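Local structure of ferric uptake regulation protein (Pseudomonas aeruginosa, 1MZB) at residues H72-G77 / H89-C94; L24-S29 / K42-A47; V80-D85 / V100-D105. The protein probably acts as a dimeric, metal-responsive DNA-binding regulator that controls the uptake of iron and helps keep its level in the cell in balance. One frame throughout, in Å; residues are numbered along the deposited sequence.

Contact 1. Residues H72-G77 / H89-C94; sequences HNFDGG and HDHMVC. With ZN (zinc ion), chain D; ZN (zinc ion), chain B; ZN (zinc ion), chain C.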
loop_
_atom_site.group_PDB
_atom_site.type_symbol
_atom_site.label_atom_id
_atom_site.label_comp_id
_atom_site.label_asym_id
_atom_site.label_seq_id
_atom_site.Cartn_x
_atom_site.Cartn_y
_atom_site.Cartn_z
ATOM N N HIS A 72 -13.228 3.020 10.115
ATOM C CA HIS A 72 -13.908 3.648 9.002
ATOM C C HIS A 72 -15.390 3.248 9.080
ATOM O O HIS A 72 -15.719 2.243 9.673
ATOM C CB HIS A 72 -13.392 3.079 7.671
ATOM C CG HIS A 72 -12.043 3.583 7.251
ATOM N ND1 HIS A 72 -10.945 2.753 7.157
ATOM C CD2 HIS A 72 -11.651 4.782 6.767
ATOM C CE1 HIS A 72 -9.936 3.419 6.626
ATOM N NE2 HIS A 72 -10.336 4.652 6.375
ATOM N N ASN A 73 -16.272 4.067 8.513
ATOM C CA ASN A 73 -17.691 3.697 8.482
ATOM C C ASN A 73 -18.040 3.986 7.027
ATOM O O ASN A 73 -18.284 5.143 6.632
ATOM C CB ASN A 73 -18.531 4.560 9.405
ATOM C CG ASN A 73 -19.954 4.082 9.468
ATOM O OD1 ASN A 73 -20.480 3.599 8.465
ATOM N ND2 ASN A 73 -20.583 4.190 10.646
ATOM N N PHE A 74 -18.040 2.944 6.215
ATOM C CA PHE A 74 -18.309 3.128 4.787
ATOM C C PHE A 74 -19.763 3.071 4.347
ATOM O O PHE A 74 -20.134 3.745 3.370
ATOM C CB PHE A 74 -17.544 2.079 3.969
ATOM C CG PHE A 74 -16.040 2.138 4.142
ATOM C CD1 PHE A 74 -15.332 3.297 3.821
ATOM C CD2 PHE A 74 -15.332 0.998 4.535
ATOM C CE1 PHE A 74 -13.904 3.313 3.882
ATOM C CE2 PHE A 74 -13.929 1.011 4.604
ATOM C CZ PHE A 74 -13.220 2.157 4.275
ATOM N N ASP A 75 -20.586 2.284 5.030
ATOM C CA ASP A 75 -21.982 2.202 4.601
ATOM C C ASP A 75 -22.890 2.968 5.531
ATOM O O ASP A 75 -24.108 2.973 5.343
ATOM C CB ASP A 75 -22.435 0.743 4.434
ATOM C CG ASP A 75 -22.595 -0.013 5.756
ATOM O OD1 ASP A 75 -22.499 0.583 6.864
ATOM O OD2 ASP A 75 -22.844 -1.245 5.680
ATOM N N GLY A 76 -22.290 3.653 6.514
ATOM C CA GLY A 76 -23.069 4.442 7.451
ATOM C C GLY A 76 -23.573 3.695 8.678
ATOM O O GLY A 76 -23.742 4.290 9.747
ATOM N N GLY A 77 -23.751 2.382 8.543
ATOM C CA GLY A 77 -24.316 1.601 9.618
ATOM C C GLY A 77 -23.411 0.679 10.412
ATOM O O GLY A 77 -23.871 0.108 11.413
ATOM N N HIS A 89 -3.811 3.108 1.715
ATOM C CA HIS A 89 -4.891 2.866 0.778
ATOM C C HIS A 89 -6.070 3.776 1.105
ATOM O O HIS A 89 -6.396 4.015 2.265
ATOM C CB HIS A 89 -5.323 1.392 0.842
ATOM N N ASP A 90 -6.673 4.333 0.069
ATOM C CA ASP A 90 -7.855 5.162 0.256
ATOM C C ASP A 90 -8.931 4.215 -0.248
ATOM O O ASP A 90 -8.615 3.087 -0.566
ATOM C CB ASP A 90 -7.735 6.391 -0.579
ATOM C CG ASP A 90 -6.523 7.229 -0.157
ATOM O OD1 ASP A 90 -6.382 7.513 1.038
ATOM O OD2 ASP A 90 -5.766 7.570 -1.007
ATOM N N HIS A 91 -10.171 4.647 -0.346
ATOM C CA HIS A 91 -11.202 3.670 -0.716
ATOM C C HIS A 91 -12.269 4.162 -1.650
ATOM O O HIS A 91 -12.674 5.319 -1.576
ATOM C CB HIS A 91 -11.944 3.185 0.570
ATOM C CG HIS A 91 -11.067 2.578 1.622
ATOM N ND1 HIS A 91 -10.313 3.344 2.480
ATOM C CD2 HIS A 91 -10.830 1.272 1.876
ATOM C CE1 HIS A 91 -9.641 2.491 3.219
ATOM N NE2 HIS A 91 -9.917 1.246 2.896
ATOM N N MET A 92 -12.725 3.267 -2.528
ATOM C CA MET A 92 -13.882 3.538 -3.359
ATOM C C MET A 92 -14.978 2.656 -2.701
ATOM O O MET A 92 -14.711 1.517 -2.274
ATOM C CB MET A 92 -13.665 3.061 -4.796
ATOM C CG MET A 92 -12.925 4.084 -5.607
ATOM S SD MET A 92 -12.528 3.439 -7.197
ATOM C CE MET A 92 -14.037 2.972 -7.739
ATOM N N VAL A 93 -16.178 3.204 -2.553
ATOM C CA VAL A 93 -17.274 2.430 -1.953
ATOM C C VAL A 93 -18.453 2.439 -2.931
ATOM O O VAL A 93 -18.896 3.509 -3.365
ATOM C CB VAL A 93 -17.716 3.067 -0.625
ATOM C CG1 VAL A 93 -18.820 2.230 0.017
ATOM C CG2 VAL A 93 -16.541 3.142 0.325
ATOM N N CYS A 94 -18.944 1.251 -3.276
ATOM C CA CYS A 94 -20.083 1.096 -4.187
ATOM C C CYS A 94 -21.303 1.396 -3.341
ATOM O O CYS A 94 -21.653 0.629 -2.451
ATOM C CB CYS A 94 -20.137 -0.332 -4.713
ATOM S SG CYS A 94 -18.775 -0.657 -5.813
HETATM ZN ZN ZN D . -22.996 -2.219 7.330
HETATM ZN ZN ZN B . -4.381 8.637 0.275
HETATM ZN ZN ZN C . -9.057 -0.497 3.518
HETATM O O HOH W 1 -5.583 10.361 -0.651
#
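The ring of Phe-74 fills the angle between His-91 and Val-93, two residues of strand 90-94 whose side chains both point at the loop. Its CZ stands over the middle of the imidazole face of His-91, 3.4 Å from CG of that ring, although the planes meet at 48°, too oblique for a stack. Further back, CD1 of Phe-74 touches CG2 of Val-93 at 3.7 Å. The first torsion of Phe-74 explains this reach: its CG lies opposite the carbonyl carbon (chi1 -60°), which sends the ring toward the strand. His-72 arrives against His-91 from the other direction. Here the pair is edge-to-face, the edge of His-91 turned to the face of His-72, with CE1 of one ring 3.5 Å from CE1 of the other and planes at 67°. Residues 75-77 form the loose side, exposed and curling away from the strand. There Asp-75 makes an Asx turn, its OD1 taking the N-H of Gly-77 at 2.8 Å, while OD2 binds a zinc that His-78 also ligates. On strand 90-94, Asp-90 points away from the loop and holds another zinc with both carboxylate oxygens. His-91 NE2 binds a third zinc at 2.0 Å, so metal bond and aromatic cluster together should restrict rotation of its ring, making His-72 and Phe-74 second-shell residues of that site.

Contact 2. Residues L24-S29 / K42-A47; sequences LQMLDS and KALMEA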
loop_
_atom_site.group_PDB
_atom_site.type_symbol
_atom_site.label_atom_id
_atom_site.label_comp_id
_atom_site.label_asym_id
_atom_site.label_seq_id
_atom_site.Cartn_x
_atom_site.Cartn_y
_atom_site.Cartn_z
ATOM N N LEU A 24 -5.036 -8.970 17.392
ATOM C CA LEU A 24 -4.098 -8.461 16.418
ATOM C C LEU A 24 -3.746 -9.556 15.384
ATOM O O LEU A 24 -3.561 -9.271 14.205
ATOM C CB LEU A 24 -2.838 -7.965 17.132
ATOM C CG LEU A 24 -1.879 -7.134 16.283
ATOM C CD1 LEU A 24 -2.569 -5.865 15.811
ATOM C CD2 LEU A 24 -0.632 -6.791 17.119
ATOM N N GLN A 25 -3.677 -10.814 15.815
ATOM C CA GLN A 25 -3.350 -11.903 14.895
ATOM C C GLN A 25 -4.516 -12.123 13.951
ATOM O O GLN A 25 -4.323 -12.405 12.763
ATOM C CB GLN A 25 -3.040 -13.197 15.669
ATOM C CG GLN A 25 -1.723 -13.148 16.427
ATOM C CD GLN A 25 -1.547 -14.340 17.363
ATOM O OE1 GLN A 25 -2.520 -14.999 17.730
ATOM N NE2 GLN A 25 -0.300 -14.601 17.772
ATOM N N MET A 26 -5.736 -11.984 14.476
ATOM C CA MET A 26 -6.903 -12.141 13.631
ATOM C C MET A 26 -6.901 -11.048 12.565
ATOM O O MET A 26 -7.205 -11.306 11.396
ATOM C CB MET A 26 -8.186 -12.057 14.452
ATOM C CG MET A 26 -9.409 -12.389 13.628
ATOM S SD MET A 26 -9.154 -13.983 12.793
ATOM C CE MET A 26 -9.005 -15.077 14.222
ATOM N N LEU A 27 -6.572 -9.822 12.959
ATOM C CA LEU A 27 -6.537 -8.723 12.004
ATOM C C LEU A 27 -5.483 -8.962 10.941
ATOM O O LEU A 27 -5.694 -8.653 9.760
ATOM C CB LEU A 27 -6.213 -7.409 12.712
ATOM C CG LEU A 27 -7.355 -6.838 13.543
ATOM C CD1 LEU A 27 -6.883 -5.569 14.252
ATOM C CD2 LEU A 27 -8.548 -6.560 12.626
ATOM N N ASP A 28 -4.344 -9.497 11.365
ATOM C CA ASP A 28 -3.248 -9.753 10.425
ATOM C C ASP A 28 -3.646 -10.691 9.287
ATOM O O ASP A 28 -3.317 -10.430 8.129
ATOM C CB ASP A 28 -2.037 -10.316 11.163
ATOM C CG ASP A 28 -1.336 -9.270 12.009
ATOM O OD1 ASP A 28 -1.568 -8.062 11.779
ATOM O OD2 ASP A 28 -0.553 -9.652 12.905
ATOM N N SER A 29 -4.334 -11.778 9.623
ATOM C CA SER A 29 -4.780 -12.768 8.638
ATOM C C SER A 29 -6.157 -12.397 8.103
ATOM O O SER A 29 -7.099 -12.266 8.882
ATOM C CB SER A 29 -4.886 -14.142 9.287
ATOM O OG SER A 29 -3.862 -14.324 10.245
ATOM N N LYS A 42 -16.641 -13.405 15.331
ATOM C CA LYS A 42 -17.058 -14.644 14.677
ATOM C C LYS A 42 -15.844 -15.462 14.251
ATOM O O LYS A 42 -15.832 -16.695 14.422
ATOM C CB LYS A 42 -17.927 -14.360 13.460
ATOM C CG LYS A 42 -19.348 -13.917 13.826
ATOM C CD LYS A 42 -20.064 -13.349 12.606
ATOM C CE LYS A 42 -21.460 -12.842 12.955
ATOM N NZ LYS A 42 -22.119 -12.222 11.770
ATOM N N ALA A 43 -14.838 -14.794 13.687
ATOM C CA ALA A 43 -13.607 -15.502 13.273
ATOM C C ALA A 43 -12.970 -16.141 14.497
ATOM O O ALA A 43 -12.523 -17.295 14.450
ATOM C CB ALA A 43 -12.631 -14.543 12.632
ATOM N N LEU A 44 -12.914 -15.401 15.595
ATOM C CA LEU A 44 -12.348 -15.931 16.827
ATOM C C LEU A 44 -13.148 -17.106 17.365
ATOM O O LEU A 44 -12.568 -18.088 17.844
ATOM C CB LEU A 44 -12.264 -14.846 17.891
ATOM C CG LEU A 44 -11.140 -13.826 17.699
ATOM C CD1 LEU A 44 -11.301 -12.709 18.706
ATOM C CD2 LEU A 44 -9.788 -14.531 17.841
ATOM N N MET A 45 -14.474 -17.020 17.300
ATOM C CA MET A 45 -15.318 -18.118 17.778
ATOM C C MET A 45 -15.134 -19.352 16.914
ATOM O O MET A 45 -15.131 -20.473 17.422
ATOM C CB MET A 45 -16.793 -17.731 17.783
ATOM C CG MET A 45 -17.161 -16.713 18.853
ATOM S SD MET A 45 -16.828 -17.172 20.591
ATOM C CE MET A 45 -18.138 -18.364 20.905
ATOM N N GLU A 46 -14.999 -19.151 15.607
ATOM C CA GLU A 46 -14.784 -20.270 14.695
ATOM C C GLU A 46 -13.477 -20.939 15.145
ATOM O O GLU A 46 -13.391 -22.164 15.242
ATOM C CB GLU A 46 -14.633 -19.762 13.258
ATOM C CG GLU A 46 -14.884 -20.812 12.174
ATOM C CD GLU A 46 -14.182 -20.481 10.857
ATOM O OE1 GLU A 46 -14.034 -19.274 10.527
ATOM O OE2 GLU A 46 -13.784 -21.428 10.138
ATOM N N ALA A 47 -12.463 -20.126 15.435
ATOM C CA ALA A 47 -11.173 -20.645 15.877
ATOM C C ALA A 47 -11.261 -21.175 17.303
ATOM O O ALA A 47 -10.252 -21.303 18.001
ATOM C CB ALA A 47 -10.110 -19.548 15.781
#
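Met-26 lays its thioether end across the methyl of Ala-43, with SD 3.5 Å from CB of Ala-43, and carries its terminal CE on to Leu-44, whose CD2 lies 3.7 Å from that methyl. One residue of helix 18-28 thus meets two consecutive residues of helix 37-46, and the contact is wholly apolar. The shape of the methionine accounts for this double reach. Its CG stands opposite the backbone N (chi1 -173°), directing the chain at the other helix, and bends at chi2 and chi3 (52° and 63°) then fold the end over, leaving CE 4.0 Å from CB of Ala-43 as well. Leu-44 and Met-26 run past each other in opposite senses, and the leucine is met at its CD2 methyl by CE of Met-26. The CB of Leu-44 does not itself point at helix 18-28; its branched end swings nearer and brings CD2 to the methionine. The small side chain of Ala-43 lets the sulfur settle close to the helix, and the nearest CA atoms, of Met-26 and Leu-44, are 7.4 Å apart. Just beyond this packing both helices end, Ser-29 and Ala-47 being the first residues to leave helical angles. At the first of these ends, Gln-25 O accepts both the N-H and the hydroxyl of Ser-29, which approach from opposite faces of its carbonyl plane. The pair belongs to the helical, winged-helix-type part expected of this family. Leu-44 also packs on Val-56 of helix 53-66, while Leu-24 and Leu-27, on another face of helix 18-28, both reach Phe-63 of helix 53-66 and Leu-83 of strand 80-83.

Contact 3. Residues V80-D85 / V100-D105; sequences VFELAD and VIEFMD. With ZN (zinc ion), chain C.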
loop_
_atom_site.group_PDB
_atom_site.type_symbol
_atom_site.label_atom_id
_atom_site.label_comp_id
_atom_site.label_asym_id
_atom_site.label_seq_id
_atom_site.Cartn_x
_atom_site.Cartn_y
_atom_site.Cartn_z
ATOM N N VAL A 80 -15.776 -0.392 10.449
ATOM C CA VAL A 80 -14.838 -1.352 9.913
ATOM C C VAL A 80 -13.506 -1.029 10.573
ATOM O O VAL A 80 -13.198 0.138 10.718
ATOM C CB VAL A 80 -14.693 -1.150 8.401
ATOM C CG1 VAL A 80 -13.353 -1.645 7.904
ATOM C CG2 VAL A 80 -15.842 -1.878 7.711
ATOM N N PHE A 81 -12.715 -2.046 10.944
ATOM C CA PHE A 81 -11.422 -1.770 11.569
ATOM C C PHE A 81 -10.374 -2.434 10.696
ATOM O O PHE A 81 -10.550 -3.585 10.323
ATOM C CB PHE A 81 -11.364 -2.377 12.969
ATOM C CG PHE A 81 -12.313 -1.742 13.949
ATOM C CD1 PHE A 81 -13.631 -2.183 14.064
ATOM C CD2 PHE A 81 -11.883 -0.707 14.786
ATOM C CE1 PHE A 81 -14.520 -1.594 15.025
ATOM C CE2 PHE A 81 -12.748 -0.121 15.734
ATOM C CZ PHE A 81 -14.067 -0.566 15.857
ATOM N N GLU A 82 -9.320 -1.724 10.342
ATOM C CA GLU A 82 -8.284 -2.344 9.512
ATOM C C GLU A 82 -6.941 -1.869 10.015
ATOM O O GLU A 82 -6.851 -0.835 10.636
ATOM C CB GLU A 82 -8.461 -1.989 8.031
ATOM C CG GLU A 82 -8.506 -0.481 7.722
ATOM C CD GLU A 82 -8.911 -0.185 6.263
ATOM O OE1 GLU A 82 -8.137 -0.491 5.339
ATOM O OE2 GLU A 82 -10.011 0.359 6.051
ATOM N N LEU A 83 -5.911 -2.664 9.802
ATOM C CA LEU A 83 -4.602 -2.259 10.251
ATOM C C LEU A 83 -4.180 -0.942 9.607
ATOM O O LEU A 83 -4.614 -0.581 8.494
ATOM C CB LEU A 83 -3.594 -3.348 9.912
ATOM C CG LEU A 83 -3.859 -4.652 10.645
ATOM C CD1 LEU A 83 -2.922 -5.720 10.073
ATOM C CD2 LEU A 83 -3.632 -4.463 12.178
ATOM N N ALA A 84 -3.336 -0.218 10.333
ATOM C CA ALA A 84 -2.808 1.051 9.876
ATOM C C ALA A 84 -1.453 0.747 9.224
ATOM O O ALA A 84 -1.140 1.287 8.165
ATOM C CB ALA A 84 -2.633 2.014 11.072
ATOM N N ASP A 85 -0.689 -0.160 9.848
ATOM C CA ASP A 85 0.652 -0.558 9.378
ATOM C C ASP A 85 0.763 -0.933 7.897
ATOM O O ASP A 85 1.800 -0.682 7.267
ATOM C CB ASP A 85 1.221 -1.711 10.248
ATOM C CG ASP A 85 0.297 -2.929 10.314
ATOM O OD1 ASP A 85 -0.881 -2.767 10.703
ATOM O OD2 ASP A 85 0.739 -4.054 9.992
ATOM N N VAL A 100 -16.378 -2.415 -0.985
ATOM C CA VAL A 100 -15.266 -1.469 -0.748
ATOM C C VAL A 100 -14.081 -1.901 -1.578
ATOM O O VAL A 100 -13.653 -3.079 -1.520
ATOM C CB VAL A 100 -14.873 -1.455 0.727
ATOM C CG1 VAL A 100 -13.691 -0.525 0.968
ATOM C CG2 VAL A 100 -16.103 -1.011 1.568
ATOM N N ILE A 101 -13.535 -0.939 -2.315
ATOM C CA ILE A 101 -12.403 -1.153 -3.207
ATOM C C ILE A 101 -11.256 -0.233 -2.781
ATOM O O ILE A 101 -11.394 0.985 -2.801
ATOM C CB ILE A 101 -12.810 -0.823 -4.671
ATOM C CG1 ILE A 101 -13.966 -1.737 -5.104
ATOM C CG2 ILE A 101 -11.605 -0.932 -5.616
ATOM C CD1 ILE A 101 -14.696 -1.249 -6.337
ATOM N N GLU A 102 -10.135 -0.814 -2.368
ATOM C CA GLU A 102 -8.985 0.011 -2.000
ATOM C C GLU A 102 -8.233 0.491 -3.249
ATOM O O GLU A 102 -8.197 -0.188 -4.286
ATOM C CB GLU A 102 -7.993 -0.772 -1.127
ATOM C CG GLU A 102 -8.463 -1.042 0.292
ATOM C CD GLU A 102 -7.353 -1.584 1.186
ATOM O OE1 GLU A 102 -6.398 -2.193 0.648
ATOM O OE2 GLU A 102 -7.442 -1.424 2.424
ATOM N N PHE A 103 -7.635 1.674 -3.152
ATOM C CA PHE A 103 -6.821 2.199 -4.243
ATOM C C PHE A 103 -5.790 3.119 -3.635
ATOM O O PHE A 103 -5.908 3.530 -2.482
ATOM C CB PHE A 103 -7.652 2.943 -5.288
ATOM C CG PHE A 103 -8.164 4.287 -4.842
ATOM C CD1 PHE A 103 -9.364 4.399 -4.125
ATOM C CD2 PHE A 103 -7.454 5.432 -5.147
ATOM C CE1 PHE A 103 -9.849 5.656 -3.727
ATOM C CE2 PHE A 103 -7.916 6.703 -4.749
ATOM C CZ PHE A 103 -9.118 6.811 -4.041
ATOM N N MET A 104 -4.757 3.417 -4.402
ATOM C CA MET A 104 -3.703 4.310 -3.956
ATOM C C MET A 104 -3.217 4.979 -5.232
ATOM O O MET A 104 -2.674 4.317 -6.128
ATOM C CB MET A 104 -2.572 3.508 -3.322
ATOM C CG MET A 104 -1.197 4.128 -3.512
ATOM S SD MET A 104 -0.841 5.379 -2.316
ATOM C CE MET A 104 -0.259 4.354 -0.960
ATOM N N ASP A 105 -3.451 6.274 -5.341
ATOM C CA ASP A 105 -3.041 6.987 -6.533
ATOM C C ASP A 105 -1.891 7.931 -6.180
ATOM O O ASP A 105 -2.103 8.909 -5.473
ATOM C CB ASP A 105 -4.193 7.809 -7.081
ATOM C CG ASP A 105 -3.852 8.413 -8.418
ATOM O OD1 ASP A 105 -3.508 7.631 -9.320
ATOM O OD2 ASP A 105 -3.898 9.638 -8.568
HETATM ZN ZN ZN C . -9.057 -0.497 3.518
#
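A zinc site bridges two strands of separate sheets here, and its two carboxylate ligands make the contact. Glu-82 of strand 80-83 gives OE1 to the metal at 2.0 Å, and Glu-102 of strand 100-103 gives OE2 at 2.2 Å. The backbones remain far apart, with CA atoms of the two glutamates 11.8 Å from each other, so the side chains and the metal span the gap. Both chains are extended beyond CG; they slide past each other from opposite directions, and their carboxylates end nearly coplanar, the planes 9° apart. Oxygens OE1 of Glu-82 and OE2 of Glu-102 lie 3.1 Å apart without a hydrogen bond; the shared cation probably offsets the repulsion expected between two acidic groups. The glutamates reach the metal by different first torsions, CG of Glu-82 lying between its backbone N and carbonyl carbon (chi1 55°) and CG of Glu-102 opposite its carbonyl carbon (chi1 -72°), from where each chain carries its carboxylate to the zinc. OE2 of Glu-82, 2.8 Å from the zinc, is too far for a normal bond, so Glu-82 binds essentially through OE1; OE2 shares a weak hydrogen bond with ND1 of His-72. His-34 and His-91 complete the four protein ligands. Around the site, strand 80-83 pairs antiparallel with strand 69-72 and packs through Leu-83 against helix 18-28, while strand 100-103 pairs antiparallel with strand 90-94, at the sheet edge as far as this chain goes. Asp-105 then caps helix 106-117, its OD2 accepting the backbone N-H of Ile-108.

Overall arrangement
Contacts 1 and 3 meet at one zinc: their centres lie 9 Å apart, their segments alternate along the chain, and His-91 of contact 1 shares the metal with Glu-82 and Glu-102 of contact 3. Backbone pairing also joins them, Met-92 N lying 2.7 Å from Ile-101 O and His-72 O 2.7 Å from Val-80 N. Contact 2 stands apart from contact 1, the centres 22 Å and the nearest atoms about 11 Å from each other. Its centre is 18 Å from that of contact 3, which it meets where Leu-24 and Leu-27 pack on Leu-83; this sets helix 18-28 directly against the strand that carries Glu-82. Contacts 2 and 3 both touch the second subunit.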